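Local coordinates for adenylate isopentenyltransferase (Humulus lupulus, PDB 3A8T), which transfers the isopentenyl group of dimethylallyl diphosphate to ATP, ADP or AMP, a step in making plant cytokinins, at residues E209-S212 / D217-E220; A223-L228 / E236-F241. All blocks are in the same frame, centred on the assembly; numbering follows the deposited sequence.

Interaction 1 (E209-S212 / D217-E220)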
loop_
_atom_site.group_PDB
_atom_site.type_symbol
_atom_site.label_atom_id
_atom_site.label_comp_id
_atom_site.label_asym_id
_atom_site.label_seq_id
_atom_site.Cartn_x
_atom_site.Cartn_y
_atom_site.Cartn_z
ATOM N N GLU A 209 2.848 -14.942 -15.069
ATOM C CA GLU A 209 1.505 -15.360 -15.478
ATOM C C GLU A 209 0.668 -14.144 -15.885
ATOM O O GLU A 209 -0.222 -14.235 -16.736
ATOM C CB GLU A 209 0.824 -16.136 -14.341
ATOM C CG GLU A 209 -0.629 -16.514 -14.605
ATOM C CD GLU A 209 -0.799 -17.612 -15.697
ATOM O OE1 GLU A 209 0.032 -18.563 -15.754
ATOM O OE2 GLU A 209 -1.773 -17.536 -16.495
ATOM N N PHE A 210 0.982 -12.996 -15.295
ATOM C CA PHE A 210 0.276 -11.750 -15.597
ATOM C C PHE A 210 0.717 -11.206 -16.978
ATOM O O PHE A 210 -0.045 -10.539 -17.718
ATOM C CB PHE A 210 0.628 -10.729 -14.537
ATOM C CG PHE A 210 -0.195 -9.491 -14.596
ATOM C CD1 PHE A 210 -1.589 -9.535 -14.324
ATOM C CD2 PHE A 210 0.392 -8.273 -14.895
ATOM C CE1 PHE A 210 -2.364 -8.371 -14.354
ATOM C CE2 PHE A 210 -0.377 -7.099 -14.930
ATOM C CZ PHE A 210 -1.736 -7.134 -14.666
ATOM N N TYR A 211 1.962 -11.542 -17.312
ATOM C CA TYR A 211 2.586 -11.120 -18.541
ATOM C C TYR A 211 1.802 -11.508 -19.767
ATOM O O TYR A 211 1.282 -12.608 -19.864
ATOM C CB TYR A 211 3.998 -11.695 -18.620
ATOM C CG TYR A 211 4.793 -11.139 -19.767
ATOM C CD1 TYR A 211 5.375 -9.865 -19.705
ATOM C CD2 TYR A 211 4.902 -11.860 -20.956
ATOM C CE1 TYR A 211 6.047 -9.331 -20.797
ATOM C CE2 TYR A 211 5.556 -11.345 -22.038
ATOM C CZ TYR A 211 6.127 -10.102 -21.961
ATOM O OH TYR A 211 6.804 -9.685 -23.052
ATOM N N SER A 212 1.768 -10.598 -20.726
ATOM C CA SER A 212 1.032 -10.798 -21.969
ATOM C C SER A 212 1.593 -9.989 -23.138
ATOM O O SER A 212 1.628 -8.763 -23.093
ATOM C CB SER A 212 -0.424 -10.416 -21.728
ATOM O OG SER A 212 -1.086 -10.149 -22.923
ATOM N N ASP A 217 2.580 -1.575 -23.391
ATOM C CA ASP A 217 3.359 -0.681 -22.517
ATOM C C ASP A 217 4.673 -1.234 -21.949
ATOM O O ASP A 217 5.173 -0.646 -20.984
ATOM C CB ASP A 217 2.523 -0.252 -21.300
ATOM C CG ASP A 217 2.034 -1.470 -20.458
ATOM O OD1 ASP A 217 2.664 -2.543 -20.531
ATOM O OD2 ASP A 217 1.021 -1.376 -19.736
ATOM N N HIS A 218 5.190 -2.331 -22.515
ATOM C CA HIS A 218 6.383 -3.004 -21.986
ATOM C C HIS A 218 7.632 -2.178 -21.852
ATOM O O HIS A 218 8.472 -2.446 -20.974
ATOM C CB HIS A 218 6.700 -4.283 -22.778
ATOM C CG HIS A 218 5.655 -5.351 -22.643
ATOM N ND1 HIS A 218 5.381 -6.252 -23.651
ATOM C CD2 HIS A 218 4.805 -5.648 -21.633
ATOM C CE1 HIS A 218 4.401 -7.051 -23.274
ATOM N NE2 HIS A 218 4.033 -6.706 -22.053
ATOM N N ASP A 219 7.746 -1.173 -22.716
ATOM C CA ASP A 219 8.893 -0.274 -22.704
ATOM C C ASP A 219 8.618 1.008 -21.952
ATOM O O ASP A 219 9.383 1.951 -22.085
ATOM C CB ASP A 219 9.279 0.132 -24.128
ATOM C CG ASP A 219 8.062 0.480 -24.985
ATOM O OD1 ASP A 219 6.985 0.921 -24.473
ATOM O OD2 ASP A 219 8.185 0.304 -26.206
ATOM N N GLU A 220 7.555 1.027 -21.154
ATOM C CA GLU A 220 7.119 2.245 -20.473
ATOM C C GLU A 220 7.080 2.161 -18.945
ATOM O O GLU A 220 6.790 1.118 -18.361
ATOM C CB GLU A 220 5.744 2.668 -21.082
ATOM C CG GLU A 220 4.983 3.732 -20.323
ATOM C CD GLU A 220 3.569 4.053 -20.874
ATOM O OE1 GLU A 220 2.821 3.150 -21.320
ATOM O OE2 GLU A 220 3.178 5.229 -20.832
HETATM O O HOH W 1 2.175 -8.112 -20.034
#

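Interaction 2 (A223-L228 / E236-F241)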
loop_
_atom_site.group_PDB
_atom_site.type_symbol
_atom_site.label_atom_id
_atom_site.label_comp_id
_atom_site.label_asym_id
_atom_site.label_seq_id
_atom_site.Cartn_x
_atom_site.Cartn_y
_atom_site.Cartn_z
ATOM N N ALA A 223 4.926 5.539 -14.299
ATOM C CA ALA A 223 4.418 6.901 -14.279
ATOM C C ALA A 223 3.302 7.155 -15.237
ATOM O O ALA A 223 2.330 7.800 -14.885
ATOM C CB ALA A 223 5.545 7.896 -14.514
ATOM N N THR A 224 3.459 6.654 -16.454
ATOM C CA THR A 224 2.445 6.841 -17.482
ATOM C C THR A 224 1.703 5.602 -17.876
ATOM O O THR A 224 0.949 5.629 -18.822
ATOM C CB THR A 224 3.042 7.486 -18.762
ATOM O OG1 THR A 224 4.245 6.810 -19.157
ATOM C CG2 THR A 224 3.343 8.884 -18.497
ATOM N N ARG A 225 1.937 4.496 -17.185
ATOM C CA ARG A 225 1.182 3.305 -17.513
ATOM C C ARG A 225 -0.214 3.543 -16.953
ATOM O O ARG A 225 -0.485 4.587 -16.330
ATOM C CB ARG A 225 1.838 2.066 -16.952
ATOM C CG ARG A 225 2.912 1.571 -17.900
ATOM C CD ARG A 225 4.150 0.820 -17.261
ATOM N NE ARG A 225 3.825 -0.545 -16.900
ATOM C CZ ARG A 225 4.323 -1.662 -17.431
ATOM N NH1 ARG A 225 5.240 -1.672 -18.405
ATOM N NH2 ARG A 225 3.838 -2.807 -16.986
ATOM N N THR A 226 -1.126 2.627 -17.221
ATOM C CA THR A 226 -2.458 2.817 -16.722
ATOM C C THR A 226 -2.919 1.678 -15.811
ATOM O O THR A 226 -2.702 0.510 -16.100
ATOM C CB THR A 226 -3.464 3.037 -17.904
ATOM O OG1 THR A 226 -4.809 3.070 -17.394
ATOM C CG2 THR A 226 -3.364 1.911 -18.893
ATOM N N GLY A 227 -3.529 2.065 -14.684
ATOM C CA GLY A 227 -4.096 1.134 -13.720
ATOM C C GLY A 227 -3.112 0.186 -13.019
ATOM O O GLY A 227 -1.959 0.579 -12.694
ATOM N N LEU A 228 -3.588 -1.046 -12.788
ATOM C CA LEU A 228 -2.786 -2.094 -12.149
ATOM C C LEU A 228 -1.426 -2.295 -12.839
ATOM O O LEU A 228 -0.480 -2.742 -12.226
ATOM C CB LEU A 228 -3.543 -3.427 -12.124
ATOM C CG LEU A 228 -2.815 -4.539 -11.351
ATOM C CD1 LEU A 228 -2.605 -4.066 -9.958
ATOM C CD2 LEU A 228 -3.581 -5.825 -11.302
ATOM N N GLU A 236 9.290 -3.393 -14.333
ATOM C CA GLU A 236 10.643 -3.921 -14.100
ATOM C C GLU A 236 10.771 -5.318 -14.678
ATOM O O GLU A 236 11.710 -5.595 -15.442
ATOM C CB GLU A 236 11.021 -3.920 -12.603
ATOM C CG GLU A 236 11.031 -2.570 -11.936
ATOM C CD GLU A 236 9.641 -2.085 -11.489
ATOM O OE1 GLU A 236 8.574 -2.615 -11.926
ATOM O OE2 GLU A 236 9.611 -1.153 -10.666
ATOM N N PHE A 237 9.833 -6.198 -14.344
ATOM C CA PHE A 237 9.936 -7.520 -14.924
ATOM C C PHE A 237 9.596 -7.592 -16.378
ATOM O O PHE A 237 10.083 -8.481 -17.053
ATOM C CB PHE A 237 9.198 -8.574 -14.084
ATOM C CG PHE A 237 10.115 -9.208 -13.049
ATOM C CD1 PHE A 237 11.208 -10.009 -13.467
ATOM C CD2 PHE A 237 10.018 -8.875 -11.675
ATOM C CE1 PHE A 237 12.181 -10.446 -12.542
ATOM C CE2 PHE A 237 10.979 -9.308 -10.758
ATOM C CZ PHE A 237 12.063 -10.090 -11.187
ATOM N N ASP A 238 8.771 -6.674 -16.881
ATOM C CA ASP A 238 8.466 -6.662 -18.333
ATOM C C ASP A 238 9.800 -6.485 -19.099
ATOM O O ASP A 238 10.036 -7.085 -20.159
ATOM C CB ASP A 238 7.494 -5.530 -18.717
ATOM C CG ASP A 238 6.045 -5.826 -18.306
ATOM O OD1 ASP A 238 5.742 -6.993 -17.951
ATOM O OD2 ASP A 238 5.196 -4.901 -18.333
ATOM N N ARG A 239 10.693 -5.685 -18.547
ATOM C CA ARG A 239 11.972 -5.477 -19.191
ATOM C C ARG A 239 12.710 -6.826 -19.239
ATOM O O ARG A 239 13.282 -7.188 -20.242
ATOM C CB ARG A 239 12.735 -4.443 -18.400
ATOM C CG ARG A 239 14.074 -4.037 -18.935
ATOM C CD ARG A 239 14.336 -2.581 -18.539
ATOM N NE ARG A 239 15.677 -2.239 -18.942
ATOM C CZ ARG A 239 16.027 -2.072 -20.204
ATOM N NH1 ARG A 239 15.130 -2.181 -21.177
ATOM N NH2 ARG A 239 17.287 -1.880 -20.504
ATOM N N TYR A 240 12.658 -7.580 -18.152
ATOM C CA TYR A 240 13.277 -8.897 -18.097
ATOM C C TYR A 240 12.580 -9.879 -19.040
ATOM O O TYR A 240 13.224 -10.530 -19.818
ATOM C CB TYR A 240 13.218 -9.436 -16.685
ATOM C CG TYR A 240 13.668 -10.840 -16.572
ATOM C CD1 TYR A 240 15.015 -11.155 -16.408
ATOM C CD2 TYR A 240 12.757 -11.878 -16.611
ATOM C CE1 TYR A 240 15.442 -12.459 -16.278
ATOM C CE2 TYR A 240 13.184 -13.198 -16.479
ATOM C CZ TYR A 240 14.525 -13.480 -16.309
ATOM O OH TYR A 240 14.915 -14.786 -16.140
ATOM N N PHE A 241 11.259 -9.980 -18.982
ATOM C CA PHE A 241 10.563 -10.910 -19.862
ATOM C C PHE A 241 10.757 -10.505 -21.347
ATOM O O PHE A 241 10.599 -11.299 -22.251
ATOM C CB PHE A 241 9.054 -10.945 -19.527
ATOM C CG PHE A 241 8.737 -11.424 -18.146
ATOM C CD1 PHE A 241 9.228 -12.632 -17.671
ATOM C CD2 PHE A 241 7.893 -10.685 -17.305
ATOM C CE1 PHE A 241 8.879 -13.100 -16.385
ATOM C CE2 PHE A 241 7.553 -11.184 -16.000
ATOM C CZ PHE A 241 8.041 -12.367 -15.565
#

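Interaction 1 (E209-S212 / D217-E220)
Tyr211 and His218 lay their rings almost parallel, with planes at 17°, but slid so far apart that they barely overlap. The centre of the Tyr211 ring is 4.8 Å from that of the His218 ring. The tight part lies at one rim of the pair. There Tyr211 CE1 sits over a face of the imidazole, 3.5 Å from His218 NE2. Tyr211 OH follows along the same rim, 3.6 Å from His218 CE1. Tyr211 is the first residue to leave helical geometry after helix 203-210. Its CG lies anti to its own amide nitrogen (chi1 -171°), which carries the ring away from the helix end to the imidazole. The ring of Phe241 in helix 234-243 also meets Tyr211. His218 belongs to a type I beta turn running from Asp217 to Glu220, closed by a backbone hydrogen bond from Glu220 N to Asp217 O.

The solvent side is polar and lies at the edge of the imidazole. Ser212 O approaches there in the ring plane, 3.3 Å from His218 CE1. A water bridges the two segments here. It accepts a hydrogen bond from Ser212 N at 2.6 Å and is also hydrogen-bonded to His218 NE2 at 3.1 Å. All three touching residues are partly exposed, and this is a surface contact away from the ATP site. With an alanine at Tyr211, the imidazole is likely to lose the phenol rim that rests on its face and to turn more easily.

The chemistry is mixed: a near-parallel aromatic pair meeting only at its rims, and water-mediated bonding at the edge. Asp238 and Glu242 beside His218 might favour a positive charge on it, though Arg229, also in contact, would probably work against it.

Interaction 2 (A223-L228 / E236-F241)
Arg225 and Asp238 reach toward each other from opposite directions, and their charged ends form a buried salt bridge. The guanidinium comes end-on. Both its terminal nitrogens, NH1 and NH2, grip a single carboxylate oxygen, so this is not the usual pairing of two nitrogens with two oxygens. The shorter bond runs from Arg225 NH2 to Asp238 OD2, at 2.8 Å and nearly straight (161° at the hydrogen). The bond from Arg225 NH1 to Asp238 OD2 is longer, 3.2 Å, and more bent. Asp238 OD2 lies in the guanidinium plane, so it is met at the edge of that group, squarely by NH2 and obliquely by NH1. The carboxylate is less well aligned, with its plane turned 36° from that of the guanidinium. NH1 takes the anti lone pair of OD2, whereas NH2 arrives on the syn side but well out of the carboxylate plane. A bend in the Arg225 chain at chi3 (78°) turns the guanidinium to present this end.

The pair joins a loop to a helix. Residues 223-228 belong to the long connection after helix 203-210, and Asp238 projects from helix 234-243, the helix that follows. This region belongs to the IPP transferase family, whose core here is a parallel sheet with a P-loop at Gly47 to Ser54, as in other P-loop NTPases. Along the same connection lies Lys230, which binds ATP, and its side chain is about 4 Å from that of Arg225 at the nearest atoms.

Arg229 works on both partners. Its carbonyl oxygen accepts from Arg225 NE and thereby helps fix the turn of the guanidinium, while its NH2 forms a second salt bridge to Asp238 OD2. Two arginines therefore share this buried oxygen, which would probably favour the ionised carboxylate.

Interaction 1 and interaction 2 follow one another along the chain, yet their centres are only about 6 Å apart. Asp238 joins them. Asp238 OD1 lies 3.4 Å from Tyr211 CD1, and Asp238 OD2 lies 3.4 Å from His218 CD2. Arg225 joins them again from the other side of the salt bridge. Arg225 NH1 probably donates to Glu220 O at 3.2 Å; Glu220 is the last residue of the turn in interaction 1. The nucleotide lies nearer to interaction 2, with about 8 Å between the nearest atoms of ATP and the Arg225 side chain. Interaction 1 is the outer of the two, at the surface, while the salt bridge of interaction 2 is buried.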